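Local coordinates for L protein (CAS virus, PDB 5MV0) that probably supplies, through its N-terminal domain, the endonuclease that cleaves host mRNA for cap-snatching by the reptarenavirus polymerase, at residues K114-I117 against T118-K121; Y194-K197 against T198-E202. One frame throughout, in Å; residues are numbered along the deposited sequence.

Interaction 1. Residues K114-I117 against T118-K121. With PO4 (phosphate ion), chain H.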
loop_
_atom_site.group_PDB
_atom_site.type_symbol
_atom_site.label_atom_id
_atom_site.label_comp_id
_atom_site.label_asym_id
_atom_site.label_seq_id
_atom_site.Cartn_x
_atom_site.Cartn_y
_atom_site.Cartn_z
ATOM N N LYS B 114 -28.960 -13.142 -8.463
ATOM C CA LYS B 114 -29.901 -12.792 -9.524
ATOM C C LYS B 114 -30.676 -11.531 -9.179
ATOM O O LYS B 114 -30.854 -10.654 -10.033
ATOM C CB LYS B 114 -30.869 -13.955 -9.791
ATOM C CG LYS B 114 -30.188 -15.212 -10.314
ATOM C CD LYS B 114 -30.998 -15.888 -11.414
ATOM C CE LYS B 114 -30.561 -17.336 -11.613
ATOM N NZ LYS B 114 -29.082 -17.464 -11.778
ATOM N N ARG B 115 -31.151 -11.430 -7.935
ATOM C CA ARG B 115 -31.917 -10.261 -7.516
ATOM C C ARG B 115 -31.041 -9.018 -7.490
ATOM O O ARG B 115 -31.485 -7.929 -7.875
ATOM C CB ARG B 115 -32.541 -10.498 -6.142
ATOM C CG ARG B 115 -33.408 -11.745 -6.065
ATOM C CD ARG B 115 -34.523 -11.583 -5.048
ATOM N NE ARG B 115 -34.017 -11.101 -3.769
ATOM C CZ ARG B 115 -33.371 -11.857 -2.889
ATOM N NH1 ARG B 115 -33.146 -13.142 -3.149
ATOM N NH2 ARG B 115 -32.945 -11.325 -1.749
ATOM N N LYS B 116 -29.794 -9.165 -7.038
ATOM C CA LYS B 116 -28.864 -8.039 -7.075
ATOM C C LYS B 116 -28.644 -7.568 -8.504
ATOM O O LYS B 116 -28.728 -6.369 -8.792
ATOM C CB LYS B 116 -27.530 -8.429 -6.426
ATOM C CG LYS B 116 -26.468 -7.345 -6.525
ATOM C CD LYS B 116 -26.973 -5.982 -6.016
ATOM C CE LYS B 116 -25.817 -4.983 -5.936
ATOM N NZ LYS B 116 -26.242 -3.594 -5.584
ATOM N N ILE B 117 -28.363 -8.500 -9.416
ATOM C CA ILE B 117 -28.155 -8.133 -10.814
ATOM C C ILE B 117 -29.384 -7.420 -11.365
ATOM O O ILE B 117 -29.273 -6.412 -12.079
ATOM C CB ILE B 117 -27.801 -9.377 -11.653
ATOM C CG1 ILE B 117 -26.410 -9.909 -11.273
ATOM C CG2 ILE B 117 -27.864 -9.050 -13.139
ATOM C CD1 ILE B 117 -26.166 -11.350 -11.712
ATOM N N THR B 118 -30.574 -7.919 -11.030
ATOM C CA THR B 118 -31.801 -7.288 -11.511
ATOM C C THR B 118 -31.942 -5.875 -10.960
ATOM O O THR B 118 -32.237 -4.935 -11.702
ATOM C CB THR B 118 -33.014 -8.131 -11.121
ATOM O OG1 THR B 118 -32.906 -9.423 -11.728
ATOM C CG2 THR B 118 -34.297 -7.465 -11.592
ATOM N N SER B 119 -31.734 -5.707 -9.650
ATOM C CA SER B 119 -31.843 -4.378 -9.062
ATOM C C SER B 119 -30.835 -3.417 -9.676
ATOM O O SER B 119 -31.150 -2.245 -9.905
ATOM C CB SER B 119 -31.647 -4.452 -7.551
ATOM O OG SER B 119 -30.301 -4.792 -7.261
ATOM N N ASP B 120 -29.613 -3.890 -9.951
ATOM C CA ASP B 120 -28.587 -3.003 -10.496
ATOM C C ASP B 120 -28.899 -2.608 -11.936
ATOM O O ASP B 120 -28.763 -1.438 -12.316
ATOM C CB ASP B 120 -27.212 -3.666 -10.421
ATOM C CG ASP B 120 -26.566 -3.530 -9.052
ATOM O OD1 ASP B 120 -27.158 -2.878 -8.150
ATOM O OD2 ASP B 120 -25.433 -4.049 -8.901
ATOM N N LYS B 121 -29.307 -3.570 -12.761
ATOM C CA LYS B 121 -29.599 -3.234 -14.150
ATOM C C LYS B 121 -30.830 -2.344 -14.260
ATOM O O LYS B 121 -30.907 -1.510 -15.164
ATOM C CB LYS B 121 -29.781 -4.504 -14.984
ATOM C CG LYS B 121 -29.559 -4.249 -16.469
ATOM C CD LYS B 121 -29.376 -5.529 -17.263
ATOM C CE LYS B 121 -28.961 -5.208 -18.696
ATOM N NZ LYS B 121 -29.855 -4.196 -19.328
HETATM P P PO4 H . -31.065 -4.167 -3.527
HETATM O O1 PO4 H . -30.809 -4.201 -2.040
HETATM O O2 PO4 H . -32.150 -5.167 -3.844
HETATM O O3 PO4 H . -31.532 -2.804 -3.955
HETATM O O4 PO4 H . -29.813 -4.522 -4.283
#
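Lys116 and Asp120 meet one turn apart in an i to i+4 salt bridge on helix 110-122, the helix that follows strand 98-106 and leads, by way of helix 127-133, to strand 137-145. NZ of Lys116 lies 2.8 Å from Asp120 OD1, on the syn side of that oxygen and 22° out of the carboxylate plane. The lysine chain sets out with CG anti to the backbone N (chi1 175°), bends at chi2 (52°), then runs extended, which carries CE across the carboxylate to 3.1 Å from Asp120 OD2. Strands 98-106 and 137-145 run parallel, so the helical connection between them is a beta-alpha-beta crossover, in a domain placed by sequence in the PDDEXK nuclease clan. Toward strand 137-145, the side chains of Ile117 and Asp120 both touch Val142. Ser119 OG stands 2.7 Å from Lys116 O and 3.0 Å from O4 of a phosphate ion, probably from the crystallisation liquor; its single proton can serve either acceptor. That phosphate is also hydrogen-bonded to Ser67, Asn69 and His84 of the second subunit. Thr118 doubles the helical bond to Lys114: its N and its OG1, each 2.9 Å from Lys114 O, approach that oxygen from opposite faces of the carbonyl plane.

Interaction 2. Residues Y194-K197 against T198-E202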
loop_
_atom_site.group_PDB
_atom_site.type_symbol
_atom_site.label_atom_id
_atom_site.label_comp_id
_atom_site.label_asym_id
_atom_site.label_seq_id
_atom_site.Cartn_x
_atom_site.Cartn_y
_atom_site.Cartn_z
ATOM N N TYR B 194 -16.401 -20.550 2.784
ATOM C CA TYR B 194 -14.977 -20.852 2.822
ATOM C C TYR B 194 -14.741 -22.232 3.426
ATOM O O TYR B 194 -15.570 -22.764 4.163
ATOM C CB TYR B 194 -14.223 -19.792 3.618
ATOM C CG TYR B 194 -14.085 -18.485 2.881
ATOM C CD1 TYR B 194 -12.972 -18.229 2.084
ATOM C CD2 TYR B 194 -15.070 -17.508 2.972
ATOM C CE1 TYR B 194 -12.840 -17.037 1.400
ATOM C CE2 TYR B 194 -14.948 -16.311 2.291
ATOM C CZ TYR B 194 -13.834 -16.081 1.508
ATOM O OH TYR B 194 -13.717 -14.886 0.833
ATOM N N ASP B 195 -13.582 -22.805 3.114
ATOM C CA ASP B 195 -13.264 -24.148 3.576
ATOM C C ASP B 195 -12.981 -24.171 5.080
ATOM O O ASP B 195 -12.590 -23.171 5.695
ATOM C CB ASP B 195 -12.060 -24.699 2.806
ATOM C CG ASP B 195 -10.852 -23.799 2.905
ATOM O OD1 ASP B 195 -10.014 -24.012 3.799
ATOM O OD2 ASP B 195 -10.747 -22.858 2.096
ATOM N N PHE B 196 -13.173 -25.359 5.660
ATOM C CA PHE B 196 -13.007 -25.559 7.096
ATOM C C PHE B 196 -11.597 -25.220 7.562
ATOM O O PHE B 196 -11.419 -24.727 8.683
ATOM C CB PHE B 196 -13.357 -27.012 7.437
ATOM C CG PHE B 196 -13.215 -27.361 8.895
ATOM C CD1 PHE B 196 -14.226 -27.068 9.792
ATOM C CD2 PHE B 196 -12.084 -28.032 9.356
ATOM C CE1 PHE B 196 -14.104 -27.402 11.124
ATOM C CE2 PHE B 196 -11.960 -28.380 10.688
ATOM C CZ PHE B 196 -12.967 -28.064 11.574
ATOM N N LYS B 197 -10.582 -25.471 6.729
ATOM C CA LYS B 197 -9.217 -25.203 7.166
ATOM C C LYS B 197 -8.971 -23.705 7.277
ATOM O O LYS B 197 -8.392 -23.236 8.265
ATOM C CB LYS B 197 -8.209 -25.853 6.214
ATOM C CG LYS B 197 -6.749 -25.572 6.592
ATOM C CD LYS B 197 -5.783 -26.444 5.793
ATOM C CE LYS B 197 -4.339 -26.231 6.237
ATOM N NZ LYS B 197 -3.775 -24.999 5.614
ATOM N N THR B 198 -9.408 -22.944 6.270
ATOM C CA THR B 198 -9.305 -21.492 6.332
ATOM C C THR B 198 -10.080 -20.938 7.526
ATOM O O THR B 198 -9.595 -20.050 8.242
ATOM C CB THR B 198 -9.817 -20.900 5.020
ATOM O OG1 THR B 198 -9.061 -21.445 3.923
ATOM C CG2 THR B 198 -9.697 -19.377 5.009
ATOM N N LEU B 199 -11.281 -21.475 7.766
ATOM C CA LEU B 199 -12.146 -20.961 8.819
ATOM C C LEU B 199 -11.555 -21.165 10.207
ATOM O O LEU B 199 -11.830 -20.368 11.111
ATOM C CB LEU B 199 -13.520 -21.628 8.731
ATOM C CG LEU B 199 -14.486 -21.062 7.697
ATOM C CD1 LEU B 199 -15.588 -22.062 7.345
ATOM C CD2 LEU B 199 -15.091 -19.753 8.213
ATOM N N THR B 200 -10.757 -22.221 10.407
ATOM C CA THR B 200 -10.335 -22.601 11.748
ATOM C C THR B 200 -8.847 -22.415 12.002
ATOM O O THR B 200 -8.412 -22.565 13.147
ATOM C CB THR B 200 -10.711 -24.068 12.045
ATOM O OG1 THR B 200 -10.032 -24.959 11.138
ATOM C CG2 THR B 200 -12.229 -24.271 11.949
ATOM N N SER B 201 -8.058 -22.093 10.987
ATOM C CA SER B 201 -6.621 -22.010 11.181
ATOM C C SER B 201 -6.238 -20.670 11.806
ATOM O O SER B 201 -6.905 -19.652 11.610
ATOM C CB SER B 201 -5.891 -22.182 9.852
ATOM O OG SER B 201 -6.227 -21.111 8.992
ATOM N N GLU B 202 -5.147 -20.680 12.564
ATOM C CA GLU B 202 -4.651 -19.442 13.145
ATOM C C GLU B 202 -4.084 -18.551 12.048
ATOM O O GLU B 202 -3.473 -19.029 11.091
ATOM C CB GLU B 202 -3.584 -19.727 14.206
ATOM C CG GLU B 202 -2.512 -18.637 14.312
ATOM C CD GLU B 202 -1.838 -18.576 15.674
ATOM O OE1 GLU B 202 -2.282 -19.298 16.595
ATOM O OE2 GLU B 202 -0.869 -17.794 15.823
#
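The backbone turns from the extended Tyr194 and Asp195 into the short helix 196-200, with Leu199 N bonded to Asp195 O at 3.0 Å, and leaves helical angles again at Ser201. Asp195 is the N-cap of this helix: its OD1 accepts from Thr198 N at 2.8 Å and from Thr198 OG1 at 2.7 Å. Both donors come from the same face of the carboxylate, the hydroxyl on the syn side and 24° out of plane, the amide from higher above it. The aspartate can double back in this way because CG sits between the backbone N and the carbonyl carbon (chi1 56°). Leu199 sends CD1 back to the residues ahead of the helix, 3.3 Å from Tyr194 O, and also packs against Phe159 of helix 155-170; the Phe159 and Tyr194 rings meet edge-to-face. At the far end, Ser201 N reaches Lys197 O in a weak bond, while the serine hydroxyl has its stronger partner in Arg156. Thr200 works on two fronts: OG1 bonds to Phe196 O at 2.8 Å, and its methyl CG2 sits over one face of the Phe196 ring in a CH-pi contact, 3.9 Å from the centroid and 19° off the ring normal.

Followed from the N terminus, the chain completes interaction 1 well before it begins interaction 2, so the two stand in series, neither nested nor crossed. Each is local, made of bonds between residues three or four apart in a continuous stretch, so neither closes a long loop. Residues 114-121 belong to the helical connection between parallel strands 98-106 and 137-145 and join that sheet to the second subunit. After strand 137-145 come helices 155-170 and 181-192, and then residues 194-202 lay a short helix against helix 155-170, near the end of the chain. The contacts do not touch: their centres are 31 Å apart and their nearest atoms about 17 Å, one beside the sheet and the other on the helical part of the domain.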